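Local coordinates for alpha-L-rhamnosidase (Klebsiella oxytoca, PDB 4XHC), which hydrolyses terminal alpha-L-rhamnose residues from glycosides as a family 78 glycoside hydrolase, and holds rhamnose in its active-site pocket, at residues Cys136-Phe139 / Ser140-Gln143; Ala218-Asn221 / Val222-Thr226; Tyr499-Asp502 / Thr503-Ile507; Ser531-Pro534 / Ala535-Arg539. All blocks are in the same frame, centred on the assembly; numbering follows the deposited sequence.

Interaction 1: Cys136-Phe139 / Ser140-Gln143; sequences CEPF and SDYQ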
loop_
_atom_site.group_PDB
_atom_site.type_symbol
_atom_site.label_atom_id
_atom_site.label_comp_id
_atom_site.label_asym_id
_atom_site.label_seq_id
_atom_site.Cartn_x
_atom_site.Cartn_y
_atom_site.Cartn_z
ATOM N N CYS A 136 1.202 19.089 -0.194
ATOM C CA CYS A 136 2.343 19.821 0.377
ATOM C C CYS A 136 2.413 19.772 1.894
ATOM O O CYS A 136 3.491 19.807 2.458
ATOM C CB CYS A 136 2.297 21.277 -0.046
ATOM S SG CYS A 136 2.226 21.442 -1.833
ATOM N N GLU A 137 1.265 19.717 2.559
ATOM C CA GLU A 137 1.230 19.594 4.011
ATOM C C GLU A 137 1.237 18.103 4.352
ATOM O O GLU A 137 0.530 17.314 3.716
ATOM C CB GLU A 137 -0.019 20.258 4.594
ATOM C CG GLU A 137 -0.358 21.639 4.036
ATOM C CD GLU A 137 0.185 22.794 4.845
ATOM O OE1 GLU A 137 1.208 22.633 5.544
ATOM O OE2 GLU A 137 -0.426 23.882 4.767
ATOM N N PRO A 138 2.045 17.707 5.350
ATOM C CA PRO A 138 2.126 16.282 5.670
ATOM C C PRO A 138 0.868 15.784 6.396
ATOM O O PRO A 138 0.375 16.451 7.318
ATOM C CB PRO A 138 3.368 16.202 6.566
ATOM C CG PRO A 138 3.419 17.533 7.238
ATOM C CD PRO A 138 2.872 18.529 6.258
ATOM N N PHE A 139 0.364 14.625 5.973
ATOM C CA PHE A 139 -0.811 14.003 6.600
ATOM C C PHE A 139 -0.562 13.606 8.052
ATOM O O PHE A 139 -1.485 13.564 8.848
ATOM C CB PHE A 139 -1.266 12.766 5.821
ATOM C CG PHE A 139 -1.855 13.058 4.451
ATOM C CD1 PHE A 139 -2.202 14.347 4.058
ATOM C CD2 PHE A 139 -2.091 12.022 3.563
ATOM C CE1 PHE A 139 -2.740 14.591 2.804
ATOM C CE2 PHE A 139 -2.636 12.266 2.313
ATOM C CZ PHE A 139 -2.957 13.553 1.930
ATOM N N SER A 140 0.688 13.327 8.403
ATOM C CA SER A 140 1.033 12.994 9.784
ATOM C C SER A 140 0.704 14.108 10.801
ATOM O O SER A 140 0.706 13.850 12.000
ATOM C CB SER A 140 2.516 12.608 9.877
ATOM O OG SER A 140 3.354 13.707 9.554
ATOM N N ASP A 141 0.439 15.331 10.349
ATOM C CA ASP A 141 0.097 16.424 11.273
ATOM C C ASP A 141 -1.402 16.603 11.469
ATOM O O ASP A 141 -1.828 17.462 12.230
ATOM C CB ASP A 141 0.713 17.755 10.810
ATOM C CG ASP A 141 2.245 17.773 10.896
ATOM O OD1 ASP A 141 2.868 16.802 11.410
ATOM O OD2 ASP A 141 2.827 18.778 10.419
ATOM N N TYR A 142 -2.205 15.801 10.779
ATOM C CA TYR A 142 -3.660 15.876 10.920
ATOM C C TYR A 142 -4.103 15.554 12.353
ATOM O O TYR A 142 -3.726 14.522 12.878
ATOM C CB TYR A 142 -4.338 14.913 9.942
ATOM C CG TYR A 142 -5.806 14.754 10.238
ATOM C CD1 TYR A 142 -6.695 15.765 9.918
ATOM C CD2 TYR A 142 -6.302 13.612 10.857
ATOM C CE1 TYR A 142 -8.040 15.640 10.185
ATOM C CE2 TYR A 142 -7.651 13.474 11.127
ATOM C CZ TYR A 142 -8.515 14.496 10.788
ATOM O OH TYR A 142 -9.847 14.395 11.049
ATOM N N GLN A 143 -4.866 16.448 12.982
ATOM C CA GLN A 143 -5.281 16.279 14.388
ATOM C C GLN A 143 -6.789 16.478 14.595
ATOM O O GLN A 143 -7.220 17.212 15.494
ATOM C CB GLN A 143 -4.540 17.296 15.278
ATOM C CG GLN A 143 -3.023 17.400 15.109
ATOM C CD GLN A 143 -2.251 16.366 15.919
ATOM O OE1 GLN A 143 -2.344 16.320 17.161
ATOM N NE2 GLN A 143 -1.451 15.553 15.228
#

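Interaction 2: Ala218-Asn221 / Val222-Thr226; sequences AIDN and VAVLT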
loop_
_atom_site.group_PDB
_atom_site.type_symbol
_atom_site.label_atom_id
_atom_site.label_comp_id
_atom_site.label_asym_id
_atom_site.label_seq_id
_atom_site.Cartn_x
_atom_site.Cartn_y
_atom_site.Cartn_z
ATOM N N ALA A 218 -19.724 31.883 -15.201
ATOM C CA ALA A 218 -18.541 31.243 -14.615
ATOM C C ALA A 218 -18.886 30.438 -13.360
ATOM O O ALA A 218 -18.369 29.342 -13.157
ATOM C CB ALA A 218 -17.487 32.292 -14.293
ATOM N N ILE A 219 -19.767 30.992 -12.533
ATOM C CA ILE A 219 -20.257 30.318 -11.329
ATOM C C ILE A 219 -21.095 29.089 -11.679
ATOM O O ILE A 219 -20.954 28.031 -11.065
ATOM C CB ILE A 219 -21.080 31.289 -10.453
ATOM C CG1 ILE A 219 -20.147 32.318 -9.814
ATOM C CG2 ILE A 219 -21.847 30.548 -9.369
ATOM C CD1 ILE A 219 -20.856 33.508 -9.201
ATOM N N ASP A 220 -21.977 29.235 -12.659
ATOM C CA ASP A 220 -22.781 28.111 -13.124
ATOM C C ASP A 220 -21.907 26.959 -13.639
ATOM O O ASP A 220 -22.198 25.797 -13.357
ATOM C CB ASP A 220 -23.764 28.566 -14.205
ATOM C CG ASP A 220 -24.596 27.418 -14.763
ATOM O OD1 ASP A 220 -25.600 27.021 -14.120
ATOM O OD2 ASP A 220 -24.245 26.914 -15.856
ATOM N N ASN A 221 -20.843 27.271 -14.377
ATOM C CA ASN A 221 -19.943 26.226 -14.884
ATOM C C ASN A 221 -19.299 25.431 -13.763
ATOM O O ASN A 221 -19.247 24.205 -13.814
ATOM C CB ASN A 221 -18.860 26.802 -15.791
ATOM C CG ASN A 221 -19.399 27.219 -17.139
ATOM O OD1 ASN A 221 -20.317 26.600 -17.680
ATOM N ND2 ASN A 221 -18.829 28.273 -17.697
ATOM N N VAL A 222 -18.823 26.124 -12.743
ATOM C CA VAL A 222 -18.226 25.449 -11.597
ATOM C C VAL A 222 -19.261 24.620 -10.832
ATOM O O VAL A 222 -18.970 23.510 -10.386
ATOM C CB VAL A 222 -17.545 26.464 -10.675
ATOM C CG1 VAL A 222 -17.147 25.827 -9.350
ATOM C CG2 VAL A 222 -16.328 27.053 -11.378
ATOM N N ALA A 223 -20.471 25.154 -10.697
ATOM C CA ALA A 223 -21.568 24.451 -10.028
ATOM C C ALA A 223 -21.917 23.139 -10.714
ATOM O O ALA A 223 -22.028 22.108 -10.073
ATOM C CB ALA A 223 -22.796 25.341 -9.971
ATOM N N VAL A 224 -22.085 23.191 -12.027
ATOM C CA VAL A 224 -22.461 22.010 -12.796
ATOM C C VAL A 224 -21.417 20.905 -12.667
ATOM O O VAL A 224 -21.781 19.741 -12.505
ATOM C CB VAL A 224 -22.708 22.358 -14.287
ATOM C CG1 VAL A 224 -22.867 21.098 -15.133
ATOM C CG2 VAL A 224 -23.947 23.235 -14.427
ATOM N N LEU A 225 -20.130 21.256 -12.738
ATOM C CA LEU A 225 -19.054 20.258 -12.587
ATOM C C LEU A 225 -19.096 19.635 -11.200
ATOM O O LEU A 225 -18.860 18.434 -11.051
ATOM C CB LEU A 225 -17.673 20.872 -12.833
ATOM C CG LEU A 225 -16.458 19.943 -12.652
ATOM C CD1 LEU A 225 -16.575 18.688 -13.515
ATOM C CD2 LEU A 225 -15.151 20.685 -12.938
ATOM N N THR A 226 -19.403 20.461 -10.198
ATOM C CA THR A 226 -19.546 20.005 -8.824
ATOM C C THR A 226 -20.604 18.923 -8.722
ATOM O O THR A 226 -20.378 17.877 -8.115
ATOM C CB THR A 226 -19.933 21.157 -7.871
ATOM O OG1 THR A 226 -19.040 22.262 -8.060
ATOM C CG2 THR A 226 -19.863 20.697 -6.433
#

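Interaction 3: Tyr499-Asp502 / Thr503-Ile507; sequences YGAD and TFWEI. With RAM (alpha-L-rhamnopyranose), chain C.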
loop_
_atom_site.group_PDB
_atom_site.type_symbol
_atom_site.label_atom_id
_atom_site.label_comp_id
_atom_site.label_asym_id
_atom_site.label_seq_id
_atom_site.Cartn_x
_atom_site.Cartn_y
_atom_site.Cartn_z
ATOM N N TYR A 499 -10.729 32.631 -6.172
ATOM C CA TYR A 499 -9.656 31.893 -5.501
ATOM C C TYR A 499 -9.104 30.737 -6.351
ATOM O O TYR A 499 -8.056 30.191 -6.035
ATOM C CB TYR A 499 -10.134 31.308 -4.159
ATOM C CG TYR A 499 -10.151 32.239 -2.946
ATOM C CD1 TYR A 499 -9.019 32.949 -2.548
ATOM C CD2 TYR A 499 -11.299 32.352 -2.158
ATOM C CE1 TYR A 499 -9.047 33.774 -1.431
ATOM C CE2 TYR A 499 -11.333 33.174 -1.045
ATOM C CZ TYR A 499 -10.209 33.876 -0.683
ATOM O OH TYR A 499 -10.274 34.673 0.429
ATOM N N GLY A 500 -9.828 30.340 -7.392
ATOM C CA GLY A 500 -9.363 29.322 -8.338
ATOM C C GLY A 500 -10.025 27.958 -8.192
ATOM O O GLY A 500 -9.472 26.961 -8.639
ATOM N N ALA A 501 -11.219 27.909 -7.604
ATOM C CA ALA A 501 -11.923 26.646 -7.385
ATOM C C ALA A 501 -12.436 26.053 -8.689
ATOM O O ALA A 501 -12.990 26.767 -9.515
ATOM C CB ALA A 501 -13.083 26.851 -6.429
ATOM N N ASP A 502 -12.233 24.748 -8.872
ATOM C CA ASP A 502 -12.815 24.011 -9.999
ATOM C C ASP A 502 -14.222 23.524 -9.655
ATOM O O ASP A 502 -15.069 23.358 -10.546
ATOM C CB ASP A 502 -11.956 22.801 -10.347
ATOM C CG ASP A 502 -10.569 23.180 -10.816
ATOM O OD1 ASP A 502 -10.456 23.820 -11.885
ATOM O OD2 ASP A 502 -9.590 22.807 -10.122
ATOM N N THR A 503 -14.433 23.274 -8.360
ATOM C CA THR A 503 -15.703 22.820 -7.808
ATOM C C THR A 503 -15.961 23.550 -6.497
ATOM O O THR A 503 -15.020 23.979 -5.838
ATOM C CB THR A 503 -15.674 21.313 -7.534
ATOM O OG1 THR A 503 -14.547 20.997 -6.723
ATOM C CG2 THR A 503 -15.565 20.551 -8.826
ATOM N N PHE A 504 -17.227 23.692 -6.112
ATOM C CA PHE A 504 -17.549 24.424 -4.889
ATOM C C PHE A 504 -17.349 23.588 -3.619
ATOM O O PHE A 504 -17.509 22.363 -3.617
ATOM C CB PHE A 504 -18.952 25.039 -4.955
ATOM C CG PHE A 504 -19.050 26.189 -5.912
ATOM C CD1 PHE A 504 -18.139 27.233 -5.853
ATOM C CD2 PHE A 504 -20.027 26.222 -6.885
ATOM C CE1 PHE A 504 -18.205 28.290 -6.743
ATOM C CE2 PHE A 504 -20.100 27.277 -7.777
ATOM C CZ PHE A 504 -19.186 28.312 -7.705
ATOM N N TRP A 505 -17.019 24.286 -2.533
ATOM C CA TRP A 505 -16.494 23.656 -1.328
ATOM C C TRP A 505 -17.585 23.307 -0.326
ATOM O O TRP A 505 -18.614 23.970 -0.265
ATOM C CB TRP A 505 -15.471 24.581 -0.657
ATOM C CG TRP A 505 -14.373 25.075 -1.576
ATOM C CD1 TRP A 505 -13.972 24.523 -2.758
ATOM C CD2 TRP A 505 -13.532 26.212 -1.363
ATOM N NE1 TRP A 505 -12.940 25.254 -3.297
ATOM C CE2 TRP A 505 -12.654 26.298 -2.460
ATOM C CE3 TRP A 505 -13.444 27.172 -0.352
ATOM C CZ2 TRP A 505 -11.700 27.306 -2.575
ATOM C CZ3 TRP A 505 -12.497 28.171 -0.466
ATOM C CH2 TRP A 505 -11.638 28.233 -1.569
ATOM N N GLU A 506 -17.335 22.272 0.469
ATOM C CA GLU A 506 -18.209 21.917 1.581
ATOM C C GLU A 506 -18.320 23.060 2.617
ATOM O O GLU A 506 -19.423 23.414 3.048
ATOM C CB GLU A 506 -17.671 20.669 2.261
ATOM C CG GLU A 506 -18.501 20.161 3.433
ATOM C CD GLU A 506 -17.777 19.109 4.250
ATOM O OE1 GLU A 506 -16.530 19.055 4.143
ATOM O OE2 GLU A 506 -18.431 18.320 4.979
ATOM N N ILE A 507 -17.174 23.618 2.997
ATOM C CA ILE A 507 -17.079 24.639 4.039
ATOM C C ILE A 507 -16.543 25.947 3.455
ATOM O O ILE A 507 -15.557 25.928 2.728
ATOM C CB ILE A 507 -16.074 24.188 5.138
ATOM C CG1 ILE A 507 -16.422 22.793 5.683
ATOM C CG2 ILE A 507 -15.983 25.211 6.258
ATOM C CD1 ILE A 507 -17.803 22.667 6.285
HETATM C C1 RAM C . -21.171 16.199 7.223
HETATM C C2 RAM C . -21.183 16.535 5.745
HETATM C C3 RAM C . -22.556 16.283 5.149
HETATM C C4 RAM C . -23.619 16.782 6.113
HETATM C C5 RAM C . -23.595 15.911 7.358
HETATM C C6 RAM C . -23.986 16.651 8.613
HETATM O O1 RAM C . -19.994 15.550 7.504
HETATM O O2 RAM C . -20.883 17.917 5.644
HETATM O O3 RAM C . -22.693 16.948 3.892
HETATM O O4 RAM C . -24.902 16.700 5.521
HETATM O O5 RAM C . -22.273 15.365 7.561
#

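Interaction 4: Ser531-Pro534 / Ala535-Arg539; sequences SCTP and AWFIR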
loop_
_atom_site.group_PDB
_atom_site.type_symbol
_atom_site.label_atom_id
_atom_site.label_comp_id
_atom_site.label_asym_id
_atom_site.label_seq_id
_atom_site.Cartn_x
_atom_site.Cartn_y
_atom_site.Cartn_z
ATOM N N SER A 531 -23.290 22.714 -2.259
ATOM C CA SER A 531 -22.822 24.064 -2.585
ATOM C C SER A 531 -22.997 24.466 -4.052
ATOM O O SER A 531 -22.488 25.506 -4.453
ATOM C CB SER A 531 -21.341 24.199 -2.237
ATOM O OG SER A 531 -21.100 23.822 -0.897
ATOM N N CYS A 532 -23.719 23.679 -4.844
ATOM C CA CYS A 532 -23.847 23.959 -6.277
ATOM C C CYS A 532 -25.215 24.527 -6.697
ATOM O O CYS A 532 -25.559 24.515 -7.882
ATOM C CB CYS A 532 -23.547 22.691 -7.085
ATOM S SG CYS A 532 -24.861 21.450 -7.058
ATOM N N THR A 533 -25.971 25.060 -5.743
ATOM C CA THR A 533 -27.319 25.538 -6.031
ATOM C C THR A 533 -27.394 26.803 -6.881
ATOM O O THR A 533 -28.429 27.054 -7.499
ATOM C CB THR A 533 -28.125 25.766 -4.748
ATOM O OG1 THR A 533 -27.313 26.438 -3.783
ATOM C CG2 THR A 533 -28.588 24.444 -4.184
ATOM N N PRO A 534 -26.322 27.609 -6.929
ATOM C CA PRO A 534 -26.386 28.741 -7.853
ATOM C C PRO A 534 -26.818 28.374 -9.278
ATOM O O PRO A 534 -27.484 29.169 -9.946
ATOM C CB PRO A 534 -24.962 29.265 -7.837
ATOM C CG PRO A 534 -24.533 29.030 -6.429
ATOM C CD PRO A 534 -25.175 27.733 -6.012
ATOM N N ALA A 535 -26.449 27.184 -9.739
ATOM C CA ALA A 535 -26.941 26.696 -11.020
ATOM C C ALA A 535 -28.480 26.686 -11.071
ATOM O O ALA A 535 -29.075 27.092 -12.072
ATOM C CB ALA A 535 -26.384 25.309 -11.305
ATOM N N TRP A 536 -29.113 26.245 -9.983
ATOM C CA TRP A 536 -30.577 26.232 -9.894
ATOM C C TRP A 536 -31.146 27.650 -9.870
ATOM O O TRP A 536 -32.026 27.975 -10.660
ATOM C CB TRP A 536 -31.053 25.451 -8.661
ATOM C CG TRP A 536 -32.553 25.336 -8.550
ATOM C CD1 TRP A 536 -33.381 24.583 -9.334
ATOM C CD2 TRP A 536 -33.393 25.988 -7.600
ATOM N NE1 TRP A 536 -34.687 24.733 -8.935
ATOM C CE2 TRP A 536 -34.719 25.588 -7.867
ATOM C CE3 TRP A 536 -33.155 26.868 -6.544
ATOM C CZ2 TRP A 536 -35.802 26.044 -7.119
ATOM C CZ3 TRP A 536 -34.239 27.318 -5.795
ATOM C CH2 TRP A 536 -35.544 26.904 -6.091
ATOM N N PHE A 537 -30.636 28.490 -8.974
ATOM C CA PHE A 537 -31.081 29.883 -8.895
ATOM C C PHE A 537 -30.943 30.590 -10.244
ATOM O O PHE A 537 -31.859 31.286 -10.695
ATOM C CB PHE A 537 -30.284 30.662 -7.841
ATOM C CG PHE A 537 -30.575 30.250 -6.427
ATOM C CD1 PHE A 537 -31.865 30.322 -5.916
ATOM C CD2 PHE A 537 -29.551 29.819 -5.591
ATOM C CE1 PHE A 537 -32.131 29.950 -4.609
ATOM C CE2 PHE A 537 -29.809 29.446 -4.282
ATOM C CZ PHE A 537 -31.099 29.513 -3.790
ATOM N N ILE A 538 -29.794 30.410 -10.884
ATOM C CA ILE A 538 -29.505 31.111 -12.121
ATOM C C ILE A 538 -30.455 30.645 -13.221
ATOM O O ILE A 538 -31.031 31.468 -13.931
ATOM C CB ILE A 538 -28.020 30.957 -12.517
ATOM C CG1 ILE A 538 -27.154 31.774 -11.553
ATOM C CG2 ILE A 538 -27.770 31.431 -13.944
ATOM C CD1 ILE A 538 -25.707 31.347 -11.517
ATOM N N ARG A 539 -30.645 29.333 -13.327
ATOM C CA ARG A 539 -31.486 28.759 -14.381
ATOM C C ARG A 539 -32.983 28.902 -14.111
ATOM O O ARG A 539 -33.730 29.301 -14.992
ATOM C CB ARG A 539 -31.133 27.286 -14.604
ATOM C CG ARG A 539 -29.775 27.084 -15.253
ATOM C CD ARG A 539 -29.212 25.704 -14.973
ATOM N NE ARG A 539 -27.833 25.586 -15.440
ATOM C CZ ARG A 539 -27.447 24.944 -16.539
ATOM N NH1 ARG A 539 -28.321 24.325 -17.323
ATOM N NH2 ARG A 539 -26.161 24.909 -16.852
#

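Interaction 1: Cys136-Phe139 / Ser140-Gln143
A short 3-10 turn at Phe139-Asp141, with Pro138 just before it, folds the chain back on itself, so that Pro138 and Phe139 each meet the residue three positions further on. Asp141 N donates to Pro138 O at 3.2 Å, and Tyr142 N repeats the step with Phe139 O at 3.0 Å; both bonds are nearly straight, with N-H...O angles of 165°. The side chains of the first pair meet at a slant: the pyrrolidine ring of Pro138 offers CG to the carboxylate of Asp141, with OD2 3.5 Å from that carbon. Asp141 has its CG anti to the carbonyl carbon (chi1 -67°), which brings the carboxylate back to the CG side of the proline ring. Ser140 adds a looser touch, its OG lying 3.9 Å from Pro138 CB. The turn sits in the long excursion between strands 122-129 and 153-158, antiparallel neighbours in a sheet of the N-terminal domain, and it is a surface feature with its proline, serine and aspartate exposed. The two aromatic side chains leave the turn in other directions. Phe139 turns away from the following residues and packs on Leu151, further along the same loop. Tyr142, with CG anti to its own nitrogen (chi1 169°), sends its ring against Ser520 and Ile523, and its hydroxyl is hydrogen-bonded to Leu146 O; the side chain lies about 11 Å from the bound rhamnose.

Interaction 2: Ala218-Asn221 / Val222-Thr226
Four successive backbone bonds tie Ala218-Asn221 to the next helical turn. Val222 N reaches Ala218 O at 3.3 Å, Ala223 N reaches Ile219 O at 2.9 Å, Val224 N reaches Asp220 O at 2.9 Å and Leu225 N reaches Asn221 O at 3.3 Å, an unbroken i to i+4 ladder. Van der Waals contacts of methyl groups follow the same spacing. One methyl of each valine, CG2, is turned back toward the preceding turn: that of Val222 lies 3.5 Å from Ala218 O, and that of Val224 rests 3.3 Å from Asp220 O, with the OD2 of the same aspartate further off at 4.0 Å. All this belongs to helix 214-230, in the catalytic domain whose six-hairpin family builds an (alpha/alpha)6 barrel. Helix 534-540 covers one flank, where Ala223 meets Ala535 and the carboxylate of Asp220 forms a salt bridge with Arg539, so the aspartate beside the Val224 methyl is held from outside the turn. A side-chain hydrogen bond adds to the backbone ladder. Thr226, its chi1 at -51°, bends OG1 back to donate to Val222 O at 2.6 Å; that carbonyl also accepts Thr226 N, the two donors arriving from opposite faces of its plane. The same hydroxyl oxygen takes a hydrogen bond from Phe504 N.

Interaction 3: Tyr499-Asp502 / Thr503-Ile507
Thr503 meets Ala501 through its backbone, the carbonyl O lying 3.5 Å from Ala501 CB. Its side chain turns elsewhere: OG1 is hydrogen-bonded to Tyr526 O, and the residue packs on Leu225 of helix 214-230. The end of Asp502, just before it, leads away from Thr503-Ile507 to a salt bridge with Arg174. Phe504 makes no contact with Tyr499-Asp502; its ring pairs edge-to-face with Trp493 of helix 482-498. Trp505 carries the side-chain packing across the contact. With CG anti to the carbonyl carbon (chi1 -52°), its indole swings back along the chain to the residues that follow helix 482-498. The pyrrole side reaches Ala501, whose methyl CB is 3.5 Å from NE1, while at the far end of the six-membered ring CH2 comes within 4.2 Å of Tyr499 CD2, the two side chains crossing at about a right angle. Tyr526 and Phe508 each add an edge-to-face contact to the indole. Between Tyr499 and Ala501 the chain leaves the helix at Gly500 in a Schellman motif, its positive phi (105°) making the turn that presents the alanine to the tryptophan. Glu506 then reaches away, extended from CA onward (chi1 -179°), and its OE2 accepts a hydrogen bond from rhamnose O2 at 2.6 Å. Tyr518 OH also bonds OE2, while OE1 is held by Arg241 and Ser525 N, so both oxygens are fixed. A helix-ending turn thus leads, through a tryptophan anchored in aromatic packing, to a carboxylate lining the sugar pocket of the barrel.

Interaction 4: Ser531-Pro534 / Ala535-Arg539
Thr533 and Phe537 run alongside each other in the same direction, with the phenyl CE2 3.9 Å from Thr533 OG1. The neighbouring ring carbon, Phe537 CD2, approaches Thr533 O at 3.5 Å, and Pro534 CA sits at the ring edge, near its plane. In Ile538, one turn on from Pro534, CG1 lies opposite the carbonyl carbon (chi1 -71°), which turns the branch back against Pro534 O, 3.1 Å from CG1; CD1 reaches Pro534 CB only at 4.3 Å. The backbone of the first turn supplies the polar bonds. Phe537 N donates to Thr533 O at 3.0 Å and Ile538 N to Pro534 O at 2.8 Å, whereas the bond from Ala535 N to Cys532 O is weak. Further out, His470 positions the front of the turn, its ND1 hydrogen-bonded to Thr533 OG1 and its ring meeting that of Phe537. Helix 466-478 adds Ile473 and Leu477 against the phenyl group, while Pro534 rests on Ile219 of helix 214-230 and Trp536 on Leu255 of helix 247-259. Proline at the start of helix 534-540 costs the backbone little: its missing N-H is no loss in the first turn, where helical amides have no carbonyl of a preceding turn to bond, yet its own oxygen still accepts the amide four residues on.

Overall arrangement
Interaction 1 comes first along the chain and stands apart in the beta-rich N-terminal domain, its centre about 30 and 34 Å from those of interactions 2 and 4 and about 21 Å from that of interaction 3. The other three follow in order within the catalytic domain and touch one another. Interactions 2 and 4, with centres about 8 Å apart, pair helix 214-230 with helix 534-540. Interaction 3, about 10 Å from interaction 2 centre to centre, threads between helix 482-498 and the pocket; the hydrogen bond between Trp505 O and Ser531 OG joins it to interaction 4. Helices 214-230 and 482-498 pack on the segment that carries Glu506 to the rhamnose, which connects barrel packing with sugar binding.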